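Local atomic coordinates of uncharacterized protein Atu1656 (PDB entry 2OJH), a protein that is of unknown function but belongs to the TolB family and folds as a six-bladed beta-propeller. Residues Leu124-Asn128 against Leu129-Trp133. Residues are numbered along the deposited sequence; the frame is centred on the assembly and turned at random.
Sequences LMTKN and LPSYW
Ser131 reaches back round the turn to the main chain of Asn128, its OG donating a hydrogen bond of 2.7 Å to Asn128 O. The hydroxyl lies in the plane of that carbonyl and meets it nearly head-on, with a C=O...OG angle of 159°. A chi1 of -58° puts OG beside the backbone N of its own residue, on the side from which the Asn128 carbonyl comes. Arg149 NH2 is also hydrogen-bonded to Ser131 OG, so the hydroxyl links the turn to strand 142-149. Thr126 packs beside this bond, its CG2 4.0 Å from both Ser131 CB and Ser131 OG. Thr126 OG1 turns instead to the backbone N of Ile112, its hydrogen-bond partner in the preceding sheet, and lies 3.9 Å from Ser131 CB, in van der Waals contact. The turn is the connection between two neighbouring blades of the beta-propeller: it leaves strand 123-124, at the outer edge of one antiparallel four-stranded sheet, and enters strand 131-136, the first strand of the next. A cis peptide bond between Leu129 and Pro130 bends the chain just before that strand begins. Leu129 folds back over the bend; its chi2 of 180° makes CD1 the extended methyl, and the other branch, CD2, lies 3.3 Å from Thr126 O and 3.4 Å from Asn128 O. CD2 thus covers Thr126 O, a buried carbonyl oxygen without a hydrogen-bond partner in the model, and also sits 3.7 Å from Thr126 OG1. Phe107, in a loop, and Ala111, on strand 111-116 of the preceding blade, pack against the same leucine. The Asn128 side chain sets off at CB away from Leu129-Trp133, and its ND2 is hydrogen-bonded to Glu165 OE1, at the start of the outermost strand of the following blade.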
loop_
_atom_site.group_PDB
_atom_site.type_symbol
_atom_site.label_atom_id
_atom_site.label_comp_id
_atom_site.label_asym_id
_atom_site.label_seq_id
_atom_site.Cartn_x
_atom_site.Cartn_y
_atom_site.Cartn_z
ATOM N N LEU A 124 -18.302 7.526 2.835
ATOM C CA LEU A 124 -18.087 6.182 3.446
ATOM C C LEU A 124 -18.376 5.062 2.458
ATOM O O LEU A 124 -19.464 5.036 1.831
ATOM C CB LEU A 124 -18.954 5.972 4.728
ATOM C CG LEU A 124 -18.795 4.634 5.466
ATOM C CD1 LEU A 124 -17.388 4.441 6.061
ATOM C CD2 LEU A 124 -19.873 4.499 6.538
HETATM N N MSE A 125 -17.422 4.137 2.347
HETATM C CA MSE A 125 -17.565 2.992 1.477
HETATM C C MSE A 125 -17.922 1.734 2.254
HETATM O O MSE A 125 -18.765 0.954 1.812
HETATM C CB MSE A 125 -16.274 2.716 0.697
HETATM C CG MSE A 125 -15.864 3.690 -0.361
HETATM SE SE MSE A 125 -17.281 4.045 -1.661
HETATM C CE MSE A 125 -17.894 5.787 -1.162
ATOM N N THR A 126 -17.269 1.510 3.393
ATOM C CA THR A 126 -17.435 0.252 4.095
ATOM C C THR A 126 -18.240 0.342 5.394
ATOM O O THR A 126 -17.850 1.042 6.336
ATOM C CB THR A 126 -16.092 -0.322 4.457
ATOM O OG1 THR A 126 -15.349 0.658 5.194
ATOM C CG2 THR A 126 -15.341 -0.698 3.201
ATOM N N LYS A 127 -19.351 -0.393 5.439
ATOM C CA LYS A 127 -20.185 -0.444 6.623
ATOM C C LYS A 127 -19.722 -1.507 7.605
ATOM O O LYS A 127 -20.158 -1.496 8.743
ATOM C CB LYS A 127 -21.646 -0.669 6.235
ATOM C CG LYS A 127 -22.249 0.530 5.491
ATOM C CD LYS A 127 -23.594 0.187 4.930
ATOM C CE LYS A 127 -24.092 1.310 4.024
ATOM N NZ LYS A 127 -25.414 0.914 3.513
ATOM N N ASN A 128 -18.855 -2.414 7.156
ATOM C CA ASN A 128 -18.355 -3.530 7.975
ATOM C C ASN A 128 -16.900 -3.278 8.306
ATOM O O ASN A 128 -16.082 -3.086 7.392
ATOM C CB ASN A 128 -18.514 -4.844 7.222
ATOM C CG ASN A 128 -19.985 -5.163 6.878
ATOM O OD1 ASN A 128 -20.890 -4.930 7.676
ATOM N ND2 ASN A 128 -20.208 -5.700 5.683
ATOM N N LEU A 129 -16.586 -3.242 9.608
ATOM C CA LEU A 129 -15.313 -2.700 10.103
ATOM C C LEU A 129 -14.578 -3.690 10.985
ATOM O O LEU A 129 -15.188 -4.634 11.500
ATOM C CB LEU A 129 -15.556 -1.391 10.881
ATOM C CG LEU A 129 -16.447 -0.378 10.174
ATOM C CD1 LEU A 129 -16.650 0.886 10.998
ATOM C CD2 LEU A 129 -15.869 0.001 8.794
ATOM N N PRO A 130 -13.251 -3.508 11.136
ATOM C CA PRO A 130 -12.474 -2.526 10.398
ATOM C C PRO A 130 -12.104 -2.992 8.980
ATOM O O PRO A 130 -11.964 -4.203 8.720
ATOM C CB PRO A 130 -11.199 -2.390 11.230
ATOM C CG PRO A 130 -11.038 -3.683 11.898
ATOM C CD PRO A 130 -12.408 -4.286 12.070
ATOM N N SER A 131 -11.942 -2.023 8.087
ATOM C CA SER A 131 -11.508 -2.270 6.713
ATOM C C SER A 131 -10.350 -1.333 6.308
ATOM O O SER A 131 -10.374 -0.131 6.603
ATOM C CB SER A 131 -12.685 -2.117 5.763
ATOM O OG SER A 131 -13.740 -3.001 6.112
ATOM N N TYR A 132 -9.321 -1.903 5.660
ATOM C CA TYR A 132 -8.070 -1.180 5.356
ATOM C C TYR A 132 -7.850 -1.105 3.838
ATOM O O TYR A 132 -7.611 -2.114 3.196
ATOM C CB TYR A 132 -6.893 -1.869 6.044
ATOM C CG TYR A 132 -7.100 -1.984 7.536
ATOM C CD1 TYR A 132 -6.694 -0.951 8.401
ATOM C CD2 TYR A 132 -7.718 -3.109 8.088
ATOM C CE1 TYR A 132 -6.875 -1.057 9.784
ATOM C CE2 TYR A 132 -7.934 -3.198 9.441
ATOM C CZ TYR A 132 -7.503 -2.170 10.284
ATOM O OH TYR A 132 -7.706 -2.292 11.639
ATOM N N TRP A 133 -7.972 0.088 3.263
ATOM C CA TRP A 133 -7.868 0.262 1.808
ATOM C C TRP A 133 -6.461 -0.097 1.263
ATOM O O TRP A 133 -5.444 0.359 1.811
ATOM C CB TRP A 133 -8.223 1.686 1.431
ATOM C CG TRP A 133 -8.389 1.791 -0.062
ATOM C CD1 TRP A 133 -9.552 1.702 -0.767
ATOM C CD2 TRP A 133 -7.334 1.916 -1.034
ATOM N NE1 TRP A 133 -9.294 1.821 -2.121
ATOM C CE2 TRP A 133 -7.936 1.949 -2.302
ATOM C CE3 TRP A 133 -5.956 2.075 -0.950
ATOM C CZ2 TRP A 133 -7.187 2.070 -3.475
ATOM C CZ3 TRP A 133 -5.209 2.170 -2.124
ATOM C CH2 TRP A 133 -5.828 2.179 -3.361
#